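Local atomic coordinates of transcriptional regulator, LacI family protein (Rhodococcus jostii, PDB entry 3K9C), a protein that probably acts as a DNA-binding transcription factor of the LacI family, recognising regulatory DNA and carrying a periplasmic-binding-protein-like domain. Residues B[131-136]-B[142-147]; B[149-154]-B[158-163]; B[192-197]-B[231-236]. All coordinates share one frame; numbering follows the deposited sequence.

Contact 1 (B[131-136]-B[142-147]); sequences HIDGAD and DRRAGF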
ATOM      1  N   HIS B 131       0.445  24.677  -2.577  1.00 17.81           N
ATOM      2  CA  HIS B 131      -0.368  23.493  -2.740  1.00 17.66           C
ATOM      3  C   HIS B 131       0.194  22.696  -3.906  1.00 18.08           C
ATOM      4  O   HIS B 131       0.484  23.258  -4.969  1.00 17.73           O
ATOM      5  CB  HIS B 131      -1.834  23.877  -3.011  1.00 15.93           C
ATOM      6  CG  HIS B 131      -2.710  22.713  -3.359  1.00 13.48           C
ATOM      7  ND1 HIS B 131      -2.871  21.623  -2.527  1.00 15.89           N
ATOM      8  CD2 HIS B 131      -3.456  22.460  -4.459  1.00 13.94           C
ATOM      9  CE1 HIS B 131      -3.679  20.751  -3.102  1.00 15.55           C
ATOM     10  NE2 HIS B 131      -4.051  21.236  -4.274  1.00 14.18           N
ATOM     11  N   ILE B 132       0.406  21.403  -3.684  1.00 15.65           N
ATOM     12  CA  ILE B 132       0.870  20.510  -4.742  1.00 17.50           C
ATOM     13  C   ILE B 132      -0.439  19.781  -5.066  1.00 19.88           C
ATOM     14  O   ILE B 132      -0.925  18.973  -4.265  1.00 18.08           O
ATOM     15  CB  ILE B 132       1.974  19.536  -4.224  1.00 18.52           C
ATOM     16  CG1 ILE B 132       3.193  20.341  -3.762  1.00 18.92           C
ATOM     17  CG2 ILE B 132       2.398  18.566  -5.337  1.00 19.03           C
ATOM     18  CD1 ILE B 132       4.326  19.503  -3.165  1.00 20.14           C
ATOM     19  N   ASP B 133      -1.037  20.108  -6.213  1.00 19.74           N
ATOM     20  CA  ASP B 133      -2.326  19.521  -6.586  1.00 20.55           C
ATOM     21  C   ASP B 133      -2.287  18.106  -7.139  1.00 21.24           C
ATOM     22  O   ASP B 133      -1.220  17.561  -7.421  1.00 22.36           O
ATOM     23  CB  ASP B 133      -3.086  20.438  -7.565  1.00 23.24           C
ATOM     24  CG  ASP B 133      -2.479  20.468  -8.958  1.00 24.88           C
ATOM     25  OD1 ASP B 133      -1.908  19.447  -9.407  1.00 23.88           O
ATOM     26  OD2 ASP B 133      -2.600  21.520  -9.620  1.00 28.16           O
ATOM     27  N   GLY B 134      -3.469  17.518  -7.287  1.00 20.61           N
ATOM     28  CA  GLY B 134      -3.555  16.158  -7.779  1.00 24.05           C
ATOM     29  C   GLY B 134      -3.767  16.025  -9.270  1.00 24.43           C
ATOM     30  O   GLY B 134      -4.198  14.977  -9.744  1.00 23.25           O
ATOM     31  N   ALA B 135      -3.462  17.085 -10.012  1.00 26.53           N
ATOM     32  CA  ALA B 135      -3.622  17.072 -11.455  1.00 28.04           C
ATOM     33  C   ALA B 135      -5.073  16.781 -11.808  1.00 29.80           C
ATOM     34  O   ALA B 135      -5.972  17.488 -11.370  1.00 31.84           O
ATOM     35  CB  ALA B 135      -2.702  16.026 -12.079  1.00 28.07           C
ATOM     36  N   ASP B 136      -5.304  15.735 -12.592  1.00 31.65           N
ATOM     37  CA  ASP B 136      -6.658  15.396 -13.001  1.00 34.59           C
ATOM     38  C   ASP B 136      -7.251  14.224 -12.231  1.00 33.57           C
ATOM     39  O   ASP B 136      -8.266  13.656 -12.639  1.00 33.41           O
ATOM     40  CB  ASP B 136      -6.696  15.097 -14.505  1.00 40.13           C
ATOM     41  CG  ASP B 136      -6.319  16.301 -15.348  1.00 46.21           C
ATOM     42  OD1 ASP B 136      -6.895  17.387 -15.120  1.00 49.20           O
ATOM     43  OD2 ASP B 136      -5.451  16.167 -16.242  1.00 50.56           O
ATOM     44  N   ASP B 142     -11.209  20.243  -7.407  1.00 27.34           N
ATOM     45  CA  ASP B 142     -11.851  20.827  -6.223  1.00 28.66           C
ATOM     46  C   ASP B 142     -10.866  21.295  -5.153  1.00 27.26           C
ATOM     47  O   ASP B 142     -11.005  22.391  -4.615  1.00 26.99           O
ATOM     48  CB  ASP B 142     -12.841  19.837  -5.597  1.00 32.57           C
ATOM     49  CG  ASP B 142     -14.182  19.821  -6.312  1.00 34.94           C
ATOM     50  OD1 ASP B 142     -14.280  20.413  -7.404  1.00 36.22           O
ATOM     51  OD2 ASP B 142     -15.139  19.212  -5.781  1.00 36.54           O
ATOM     52  N   ARG B 143      -9.873  20.474  -4.830  1.00 25.15           N
ATOM     53  CA  ARG B 143      -8.923  20.894  -3.812  1.00 24.99           C
ATOM     54  C   ARG B 143      -8.082  22.056  -4.307  1.00 22.35           C
ATOM     55  O   ARG B 143      -7.649  22.888  -3.515  1.00 22.94           O
ATOM     56  CB  ARG B 143      -8.035  19.731  -3.365  1.00 24.58           C
ATOM     57  CG  ARG B 143      -8.773  18.747  -2.496  1.00 27.20           C
ATOM     58  CD  ARG B 143      -7.945  17.521  -2.169  1.00 29.35           C
ATOM     59  NE  ARG B 143      -8.816  16.441  -1.722  1.00 29.28           N
ATOM     60  CZ  ARG B 143      -8.442  15.175  -1.597  1.00 29.02           C
ATOM     61  NH1 ARG B 143      -7.198  14.810  -1.879  1.00 26.83           N
ATOM     62  NH2 ARG B 143      -9.327  14.273  -1.201  1.00 31.23           N
ATOM     63  N   ARG B 144      -7.852  22.118  -5.611  1.00 21.57           N
ATOM     64  CA  ARG B 144      -7.074  23.226  -6.164  1.00 23.39           C
ATOM     65  C   ARG B 144      -7.902  24.518  -6.074  1.00 22.68           C
ATOM     66  O   ARG B 144      -7.415  25.541  -5.606  1.00 20.22           O
ATOM     67  CB  ARG B 144      -6.686  22.946  -7.620  1.00 24.03           C
ATOM     68  CG  ARG B 144      -5.825  24.037  -8.245  1.00 26.44           C
ATOM     69  CD  ARG B 144      -5.610  23.799  -9.732  1.00 27.75           C
ATOM     70  NE  ARG B 144      -5.174  25.026 -10.394  1.00 33.49           N
ATOM     71  CZ  ARG B 144      -3.910  25.331 -10.672  1.00 37.15           C
ATOM     72  NH1 ARG B 144      -2.931  24.488 -10.356  1.00 37.13           N
ATOM     73  NH2 ARG B 144      -3.622  26.497 -11.248  1.00 37.85           N
ATOM     74  N   ALA B 145      -9.159  24.462  -6.504  1.00 23.37           N
ATOM     75  CA  ALA B 145     -10.029  25.635  -6.442  1.00 24.50           C
ATOM     76  C   ALA B 145     -10.272  26.010  -4.982  1.00 24.75           C
ATOM     77  O   ALA B 145     -10.236  27.178  -4.610  1.00 24.33           O
ATOM     78  CB  ALA B 145     -11.347  25.345  -7.131  1.00 26.29           C
ATOM     79  N   GLY B 146     -10.519  25.007  -4.151  1.00 23.64           N
ATOM     80  CA  GLY B 146     -10.732  25.289  -2.750  1.00 21.39           C
ATOM     81  C   GLY B 146      -9.519  25.955  -2.131  1.00 21.17           C
ATOM     82  O   GLY B 146      -9.663  26.863  -1.313  1.00 21.75           O
ATOM     83  N   PHE B 147      -8.322  25.507  -2.510  1.00 19.54           N
ATOM     84  CA  PHE B 147      -7.085  26.083  -1.967  1.00 19.82           C
ATOM     85  C   PHE B 147      -6.924  27.559  -2.337  1.00 20.09           C
ATOM     86  O   PHE B 147      -6.596  28.394  -1.492  1.00 21.84           O
ATOM     87  CB  PHE B 147      -5.850  25.321  -2.479  1.00 18.23           C
ATOM     88  CG  PHE B 147      -4.547  25.933  -2.056  1.00 17.90           C
ATOM     89  CD1 PHE B 147      -4.097  25.809  -0.745  1.00 16.63           C
ATOM     90  CD2 PHE B 147      -3.798  26.694  -2.949  1.00 16.31           C
ATOM     91  CE1 PHE B 147      -2.919  26.442  -0.326  1.00 17.45           C
ATOM     92  CE2 PHE B 147      -2.622  27.330  -2.541  1.00 15.99           C
ATOM     93  CZ  PHE B 147      -2.184  27.206  -1.229  1.00 18.14           C
TER
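The ring of Phe147 offers one face to His131, whose CB sits almost over the ring centre, 3.4 Å from the centroid of Phe147 and 10° off the normal: a CH-pi contact. The two rings are nearly parallel yet slid apart, their centroids 5.2 Å from each other, so it is the methylene of His131 and not its imidazole that fills the phenyl face. One face of the imidazole has the backbone N of Asp133 near its rim, while Arg143 O and CA of Arg144 approach the ring obliquely. With CG anti to the backbone N, His131 reaches toward the helix; its ND1 is hydrogen-bonded to Val190 O on the next strand, which helps to fix the ring's rotation. Strand 129-133 and helix 140-153 are the first two elements of a beta-alpha-beta unit that ends in strand 160-164, and the axes of 131-133 and 142-147 run nearly antiparallel (157°), 8.9 Å apart at their closest, as expected where a helix returns across a parallel sheet. Ile114 and Val118 of helix 110-123 and Val162 of strand 160-164 close around Phe147. At Asp133 the chemistry turns polar. Asp133 OD2 meets the guanidinium of Arg144 at its edge, near its plane, in a salt bridge with NH1 modelled at 3.1 Å; the position of that nitrogen is less certain. The carboxylate and guanidinium planes are turned 56° apart, and the pair meets through one oxygen, OD2, and one nitrogen, NH1. The other oxygen, OD1, accepts from Ala135 N at 2.9 Å, which closes an Asx turn, the donor lying well out of the carboxylate plane. Arg143 sends its guanidinium away from the strand, to a salt bridge with Asp110, a cation-pi contact with Tyr220 and a bound glycerol, probably from the crystallisation liquor.

Contact 2 (B[149-154]-B[158-163]); sequences AAMDRH and ASATVV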
ATOM      1  N   ALA B 149      -9.273  29.602  -3.318  1.00 23.42           N
ATOM      2  CA  ALA B 149     -10.360  30.376  -2.729  1.00 24.87           C
ATOM      3  C   ALA B 149     -10.040  30.709  -1.283  1.00 24.29           C
ATOM      4  O   ALA B 149     -10.179  31.855  -0.855  1.00 25.23           O
ATOM      5  CB  ALA B 149     -11.664  29.598  -2.806  1.00 24.39           C
ATOM      6  N   ALA B 150      -9.612  29.704  -0.525  1.00 24.39           N
ATOM      7  CA  ALA B 150      -9.286  29.917   0.875  1.00 23.74           C
ATOM      8  C   ALA B 150      -8.134  30.905   1.023  1.00 23.72           C
ATOM      9  O   ALA B 150      -8.147  31.739   1.920  1.00 24.27           O
ATOM     10  CB  ALA B 150      -8.935  28.591   1.544  1.00 24.82           C
HETATM   11  N   MSE B 151      -7.127  30.815   0.161  1.00 24.02           N
HETATM   12  CA  MSE B 151      -6.010  31.749   0.274  1.00 24.66           C
HETATM   13  C   MSE B 151      -6.498  33.181   0.021  1.00 25.83           C
HETATM   14  O   MSE B 151      -6.073  34.129   0.687  1.00 23.12           O
HETATM   15  CB  MSE B 151      -4.890  31.384  -0.713  1.00 24.90           C
HETATM   16  CG  MSE B 151      -4.083  30.132  -0.352  1.00 23.32           C
HETATM   17 SE   MSE B 151      -3.125  30.361   1.326  1.00 30.75          SE
HETATM   18  CE  MSE B 151      -1.577  31.373   0.680  1.00 21.63           C
ATOM     19  N   ASP B 152      -7.407  33.320  -0.935  1.00 27.99           N
ATOM     20  CA  ASP B 152      -7.954  34.618  -1.293  1.00 32.34           C
ATOM     21  C   ASP B 152      -8.777  35.198  -0.141  1.00 34.38           C
ATOM     22  O   ASP B 152      -8.747  36.404   0.106  1.00 35.44           O
ATOM     23  CB  ASP B 152      -8.807  34.482  -2.559  1.00 32.28           C
ATOM     24  CG  ASP B 152      -9.230  35.825  -3.133  1.00 35.64           C
ATOM     25  OD1 ASP B 152      -8.463  36.809  -3.022  1.00 34.80           O
ATOM     26  OD2 ASP B 152     -10.330  35.885  -3.717  1.00 37.06           O
ATOM     27  N   ARG B 153      -9.490  34.330   0.573  1.00 35.91           N
ATOM     28  CA  ARG B 153     -10.310  34.759   1.703  1.00 36.12           C
ATOM     29  C   ARG B 153      -9.439  35.346   2.812  1.00 35.57           C
ATOM     30  O   ARG B 153      -9.896  36.191   3.582  1.00 35.71           O
ATOM     31  CB  ARG B 153     -11.112  33.582   2.264  1.00 39.53           C
ATOM     32  CG  ARG B 153     -12.612  33.841   2.346  1.00 45.25           C
ATOM     33  CD  ARG B 153     -13.320  32.819   3.228  1.00 48.70           C
ATOM     34  NE  ARG B 153     -13.108  31.443   2.784  1.00 54.09           N
ATOM     35  CZ  ARG B 153     -13.486  30.965   1.601  1.00 56.03           C
ATOM     36  NH1 ARG B 153     -14.101  31.752   0.722  1.00 56.01           N
ATOM     37  NH2 ARG B 153     -13.254  29.694   1.300  1.00 55.63           N
ATOM     38  N   HIS B 154      -8.192  34.890   2.900  1.00 32.86           N
ATOM     39  CA  HIS B 154      -7.274  35.391   3.914  1.00 32.04           C
ATOM     40  C   HIS B 154      -6.403  36.532   3.399  1.00 31.36           C
ATOM     41  O   HIS B 154      -5.499  36.980   4.097  1.00 31.66           O
ATOM     42  CB  HIS B 154      -6.354  34.281   4.437  1.00 32.93           C
ATOM     43  CG  HIS B 154      -7.030  33.303   5.350  1.00 33.88           C
ATOM     44  ND1 HIS B 154      -7.791  32.252   4.888  1.00 33.60           N
ATOM     45  CD2 HIS B 154      -7.059  33.222   6.701  1.00 34.10           C
ATOM     46  CE1 HIS B 154      -8.260  31.564   5.914  1.00 33.09           C
ATOM     47  NE2 HIS B 154      -7.830  32.132   7.027  1.00 34.38           N
ATOM     48  N   ALA B 158      -1.615  36.709  -3.402  1.00 27.04           N
ATOM     49  CA  ALA B 158      -0.311  37.049  -3.978  1.00 27.12           C
ATOM     50  C   ALA B 158       0.848  36.214  -3.419  1.00 27.27           C
ATOM     51  O   ALA B 158       1.970  36.285  -3.925  1.00 26.55           O
ATOM     52  CB  ALA B 158      -0.025  38.543  -3.788  1.00 24.25           C
ATOM     53  N   SER B 159       0.585  35.432  -2.375  1.00 26.65           N
ATOM     54  CA  SER B 159       1.627  34.583  -1.803  1.00 23.91           C
ATOM     55  C   SER B 159       1.188  33.120  -1.831  1.00 26.35           C
ATOM     56  O   SER B 159       1.709  32.281  -1.080  1.00 26.36           O
ATOM     57  CB  SER B 159       1.963  35.026  -0.376  1.00 24.10           C
ATOM     58  OG  SER B 159       0.808  35.138   0.428  1.00 27.46           O
ATOM     59  N   ALA B 160       0.229  32.822  -2.710  1.00 23.14           N
ATOM     60  CA  ALA B 160      -0.286  31.473  -2.866  1.00 22.93           C
ATOM     61  C   ALA B 160       0.343  30.840  -4.103  1.00 24.27           C
ATOM     62  O   ALA B 160       0.367  31.444  -5.179  1.00 25.79           O
ATOM     63  CB  ALA B 160      -1.817  31.500  -3.000  1.00 20.03           C
ATOM     64  N   THR B 161       0.858  29.626  -3.950  1.00 22.85           N
ATOM     65  CA  THR B 161       1.488  28.926  -5.060  1.00 23.83           C
ATOM     66  C   THR B 161       0.879  27.540  -5.272  1.00 23.95           C
ATOM     67  O   THR B 161       0.679  26.793  -4.319  1.00 23.54           O
ATOM     68  CB  THR B 161       2.992  28.748  -4.803  1.00 24.85           C
ATOM     69  OG1 THR B 161       3.562  30.005  -4.428  1.00 27.97           O
ATOM     70  CG2 THR B 161       3.697  28.232  -6.053  1.00 24.72           C
ATOM     71  N   VAL B 162       0.570  27.209  -6.522  1.00 23.92           N
ATOM     72  CA  VAL B 162       0.026  25.896  -6.841  1.00 23.60           C
ATOM     73  C   VAL B 162       0.894  25.242  -7.904  1.00 23.71           C
ATOM     74  O   VAL B 162       1.079  25.793  -8.985  1.00 24.86           O
ATOM     75  CB  VAL B 162      -1.405  25.950  -7.411  1.00 24.75           C
ATOM     76  CG1 VAL B 162      -1.887  24.517  -7.669  1.00 24.24           C
ATOM     77  CG2 VAL B 162      -2.350  26.652  -6.447  1.00 24.19           C
ATOM     78  N   VAL B 163       1.438  24.073  -7.596  1.00 22.42           N
ATOM     79  CA  VAL B 163       2.258  23.367  -8.573  1.00 22.94           C
ATOM     80  C   VAL B 163       1.571  22.052  -8.893  1.00 21.77           C
ATOM     81  O   VAL B 163       0.951  21.431  -8.020  1.00 18.66           O
ATOM     82  CB  VAL B 163       3.688  23.113  -8.046  1.00 24.38           C
ATOM     83  CG1 VAL B 163       4.361  24.454  -7.726  1.00 26.08           C
ATOM     84  CG2 VAL B 163       3.650  22.227  -6.809  1.00 24.19           C
TER
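Met151, a selenomethionine, carries the helix side of this contact against Ala160. Ala150, one residue earlier, packs on Thr115 and Val118 of helix 110-123, while its carbonyl O faces the helix end. At Met151 the chain leaves with CG anti to the carbonyl carbon (chi1 -73°) and bends at both of the next two torsions. This folds it round the methyl of Ala160: CG and CE of Met151 each lie 3.7 Å from Ala160 CB, and CE also comes within 3.8 Å of Ser159 O. Val118, Ile129 and Leu156 also pack against the selenomethionine. Farther on, Asp152 bonds through OD1 to Ser157 OG in the connecting turn. The helix finishes at Arg153, and His154 folds back so that its ND1 donates to Ala150 O at 3.0 Å, almost straight at 174° and within the ring plane; His154 N reaches the same oxygen from the opposite face of its carbonyl plane. This small apolar contact joins the helix and the second strand of a beta-alpha-beta unit, the recurring unit of the periplasmic-binding-protein-like fold.

Contact 3 (B[192-197]-B[231-236]); sequences FNDRCA and VQMTTI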
ATOM      1  N   PHE B 192      -1.586  17.094  -2.082  1.00 17.90           N
ATOM      2  CA  PHE B 192      -2.858  16.560  -2.574  1.00 18.20           C
ATOM      3  C   PHE B 192      -3.382  15.458  -1.656  1.00 18.92           C
ATOM      4  O   PHE B 192      -4.551  15.469  -1.282  1.00 19.44           O
ATOM      5  CB  PHE B 192      -2.710  16.008  -3.995  1.00 16.73           C
ATOM      6  CG  PHE B 192      -3.965  15.386  -4.526  1.00 16.51           C
ATOM      7  CD1 PHE B 192      -5.103  16.159  -4.728  1.00 17.69           C
ATOM      8  CD2 PHE B 192      -4.023  14.025  -4.790  1.00 18.71           C
ATOM      9  CE1 PHE B 192      -6.280  15.581  -5.187  1.00 19.10           C
ATOM     10  CE2 PHE B 192      -5.200  13.437  -5.253  1.00 21.02           C
ATOM     11  CZ  PHE B 192      -6.331  14.216  -5.449  1.00 18.46           C
ATOM     12  N   ASN B 193      -2.518  14.502  -1.321  1.00 19.44           N
ATOM     13  CA  ASN B 193      -2.883  13.415  -0.414  1.00 20.00           C
ATOM     14  C   ASN B 193      -1.681  12.986   0.436  1.00 19.79           C
ATOM     15  O   ASN B 193      -0.566  13.464   0.224  1.00 20.36           O
ATOM     16  CB  ASN B 193      -3.487  12.212  -1.184  1.00 19.40           C
ATOM     17  CG  ASN B 193      -2.470  11.447  -2.049  1.00 17.73           C
ATOM     18  OD1 ASN B 193      -1.267  11.684  -2.008  1.00 20.10           O
ATOM     19  ND2 ASN B 193      -2.976  10.504  -2.825  1.00 19.20           N
ATOM     20  N   ASP B 194      -1.917  12.098   1.401  1.00 19.08           N
ATOM     21  CA  ASP B 194      -0.864  11.604   2.289  1.00 20.07           C
ATOM     22  C   ASP B 194       0.349  10.987   1.584  1.00 20.39           C
ATOM     23  O   ASP B 194       1.492  11.181   2.015  1.00 17.43           O
ATOM     24  CB  ASP B 194      -1.428  10.567   3.265  1.00 20.66           C
ATOM     25  CG  ASP B 194      -2.440  11.155   4.239  1.00 21.86           C
ATOM     26  OD1 ASP B 194      -2.517  12.395   4.362  1.00 19.87           O
ATOM     27  OD2 ASP B 194      -3.145  10.361   4.894  1.00 21.01           O
ATOM     28  N   ARG B 195       0.106  10.224   0.522  1.00 19.92           N
ATOM     29  CA  ARG B 195       1.213   9.603  -0.205  1.00 22.79           C
ATOM     30  C   ARG B 195       2.076  10.675  -0.857  1.00 21.54           C
ATOM     31  O   ARG B 195       3.299  10.555  -0.919  1.00 21.33           O
ATOM     32  CB  ARG B 195       0.691   8.625  -1.262  1.00 25.99           C
ATOM     33  CG  ARG B 195       1.802   7.924  -2.027  1.00 29.40           C
ATOM     34  CD  ARG B 195       1.258   6.833  -2.923  1.00 31.96           C
ATOM     35  NE  ARG B 195       1.255   5.539  -2.254  1.00 35.00           N
ATOM     36  CZ  ARG B 195       0.756   4.427  -2.784  1.00 38.15           C
ATOM     37  NH1 ARG B 195       0.209   4.455  -3.996  1.00 36.65           N
ATOM     38  NH2 ARG B 195       0.813   3.283  -2.110  1.00 38.07           N
ATOM     39  N   CYS B 196       1.431  11.734  -1.335  1.00 22.51           N
ATOM     40  CA  CYS B 196       2.144  12.849  -1.952  1.00 20.96           C
ATOM     41  C   CYS B 196       2.951  13.565  -0.868  1.00 20.28           C
ATOM     42  O   CYS B 196       4.104  13.951  -1.079  1.00 20.00           O
ATOM     43  CB  CYS B 196       1.142  13.821  -2.576  1.00 23.93           C
ATOM     44  SG  CYS B 196       1.870  15.255  -3.355  1.00 24.39           S
ATOM     45  N   ALA B 197       2.329  13.731   0.298  1.00 18.86           N
ATOM     46  CA  ALA B 197       2.965  14.390   1.440  1.00 18.95           C
ATOM     47  C   ALA B 197       4.174  13.576   1.893  1.00 20.15           C
ATOM     48  O   ALA B 197       5.189  14.129   2.307  1.00 22.22           O
ATOM     49  CB  ALA B 197       1.956  14.540   2.596  1.00 17.96           C
ATOM     50  N   VAL B 231       6.155   9.254  11.534  1.00 32.54           N
ATOM     51  CA  VAL B 231       5.766  10.198  10.494  1.00 31.06           C
ATOM     52  C   VAL B 231       4.921  11.302  11.130  1.00 30.84           C
ATOM     53  O   VAL B 231       5.227  12.486  10.979  1.00 30.01           O
ATOM     54  CB  VAL B 231       4.970   9.501   9.368  1.00 30.89           C
ATOM     55  CG1 VAL B 231       4.547  10.516   8.323  1.00 29.00           C
ATOM     56  CG2 VAL B 231       5.828   8.421   8.727  1.00 31.11           C
ATOM     57  N   GLN B 232       3.880  10.897  11.862  1.00 29.55           N
ATOM     58  CA  GLN B 232       2.971  11.815  12.561  1.00 28.47           C
ATOM     59  C   GLN B 232       2.557  13.008  11.695  1.00 26.21           C
ATOM     60  O   GLN B 232       2.776  14.165  12.047  1.00 25.38           O
ATOM     61  CB  GLN B 232       3.611  12.304  13.868  1.00 31.73           C
ATOM     62  CG  GLN B 232       5.077  11.908  14.054  1.00 37.30           C
ATOM     63  CD  GLN B 232       5.702  12.516  15.302  1.00 40.94           C
ATOM     64  OE1 GLN B 232       5.236  12.290  16.427  1.00 43.17           O
ATOM     65  NE2 GLN B 232       6.761  13.293  15.108  1.00 40.47           N
HETATM   66  N   MSE B 233       1.915  12.697  10.575  1.00 23.73           N
HETATM   67  CA  MSE B 233       1.477  13.692   9.608  1.00 22.51           C
HETATM   68  C   MSE B 233       0.127  14.362   9.877  1.00 21.39           C
HETATM   69  O   MSE B 233      -0.893  13.693  10.072  1.00 18.92           O
HETATM   70  CB  MSE B 233       1.448  13.025   8.236  1.00 25.56           C
HETATM   71  CG  MSE B 233       1.267  13.941   7.057  1.00 30.83           C
HETATM   72 SE   MSE B 233       0.906  12.771   5.571  1.00 42.39          SE
HETATM   73  CE  MSE B 233       2.728  12.205   5.257  1.00 34.24           C
ATOM     74  N   THR B 234       0.139  15.692   9.903  1.00 20.08           N
ATOM     75  CA  THR B 234      -1.083  16.470  10.080  1.00 20.07           C
ATOM     76  C   THR B 234      -1.791  16.244   8.749  1.00 19.82           C
ATOM     77  O   THR B 234      -1.168  16.358   7.683  1.00 19.53           O
ATOM     78  CB  THR B 234      -0.774  17.976  10.271  1.00 20.14           C
ATOM     79  OG1 THR B 234      -0.122  18.166  11.528  1.00 20.23           O
ATOM     80  CG2 THR B 234      -2.048  18.809  10.227  1.00 20.37           C
ATOM     81  N   THR B 235      -3.078  15.925   8.801  1.00 18.94           N
ATOM     82  CA  THR B 235      -3.820  15.619   7.585  1.00 19.79           C
ATOM     83  C   THR B 235      -5.309  15.911   7.727  1.00 20.53           C
ATOM     84  O   THR B 235      -5.777  16.295   8.795  1.00 20.37           O
ATOM     85  CB  THR B 235      -3.639  14.121   7.233  1.00 20.27           C
ATOM     86  OG1 THR B 235      -4.175  13.853   5.938  1.00 21.40           O
ATOM     87  CG2 THR B 235      -4.357  13.250   8.253  1.00 21.04           C
ATOM     88  N   ILE B 236      -6.043  15.715   6.639  1.00 20.86           N
ATOM     89  CA  ILE B 236      -7.478  15.937   6.619  1.00 20.93           C
ATOM     90  C   ILE B 236      -8.199  14.611   6.438  1.00 22.84           C
ATOM     91  O   ILE B 236      -8.014  13.929   5.423  1.00 21.84           O
ATOM     92  CB  ILE B 236      -7.870  16.880   5.469  1.00 22.25           C
ATOM     93  CG1 ILE B 236      -7.288  18.266   5.737  1.00 22.26           C
ATOM     94  CG2 ILE B 236      -9.375  16.944   5.334  1.00 21.08           C
ATOM     95  CD1 ILE B 236      -7.343  19.153   4.555  1.00 28.94           C
TER
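Asp194 and Thr235 meet through one short hydrogen bond, in which Thr235 OG1 donates to Asp194 OD1 at 2.7 Å. The conformations on both sides prepare it. Thr235 places OG1 anti to its backbone N (chi1 -171°), aiming the hydroxyl at the aspartate, and CG2 takes the position between the backbone N and the carbonyl carbon. Asp194 turns CG away from its own carbonyl carbon (chi1 -65°), which brings the carboxylate over to the threonine although the side chain does not start out pointing at it. The two side chains cross at about a right angle, and the hydroxyl approaches OD1 on its syn side, that of the other carboxylate oxygen. That second oxygen, OD2, is held by Ser223 N, so both ends of the carboxylate are engaged. Next to this polar pair lies Met233, a selenomethionine. Its chain runs out extended through the first two torsions and then bends at the third (chi3 -78°), laying SE and CE against the first turn of helix 194-206. SE is 3.6 Å from Ala197 CB and CE equally close to it, while CE also lies 3.6 Å from Asp194 O. Thr198 and Leu201 of the same helix and Ala226 of helix 224-227 also touch Met233. The helix start itself is shaped by Asn193, the N-cap residue: its OD1 accepts from Cys196 N at 2.8 Å, with the donor close to the direction of the C=O bond. The segment 231-236 leads into strand 235-237, at the margin of the seven-stranded sheet, whereas helix 194-206 follows strand 188-191 of the other sheet, so the contact packs the start of that helix against the chain entering strand 235-237. Buried near a helix N-terminus and gripped by hydrogen bonds at both oxygens, the carboxylate of Asp194 is probably stabilised in its charged form.

Overall arrangement
Contacts 1 and 2 share helix 140-153 and the neighbouring strands 129-133 and 160-164, which are joined between them by probable backbone bonds from His131 N to Thr161 O and from Val163 N to His131 O. Contact 1 is largely buried and mixes aromatic packing with a charged pair; contact 2, about 11 Å away between centres, is smaller, partly buried and apolar across its segments. Contact 3 is also buried but rests on a hydroxyl-carboxylate bond beside selenomethionine packing, and involves the start of strand 235-237. It touches contact 1 through Phe192, which packs on Gly134, and does not touch contact 2.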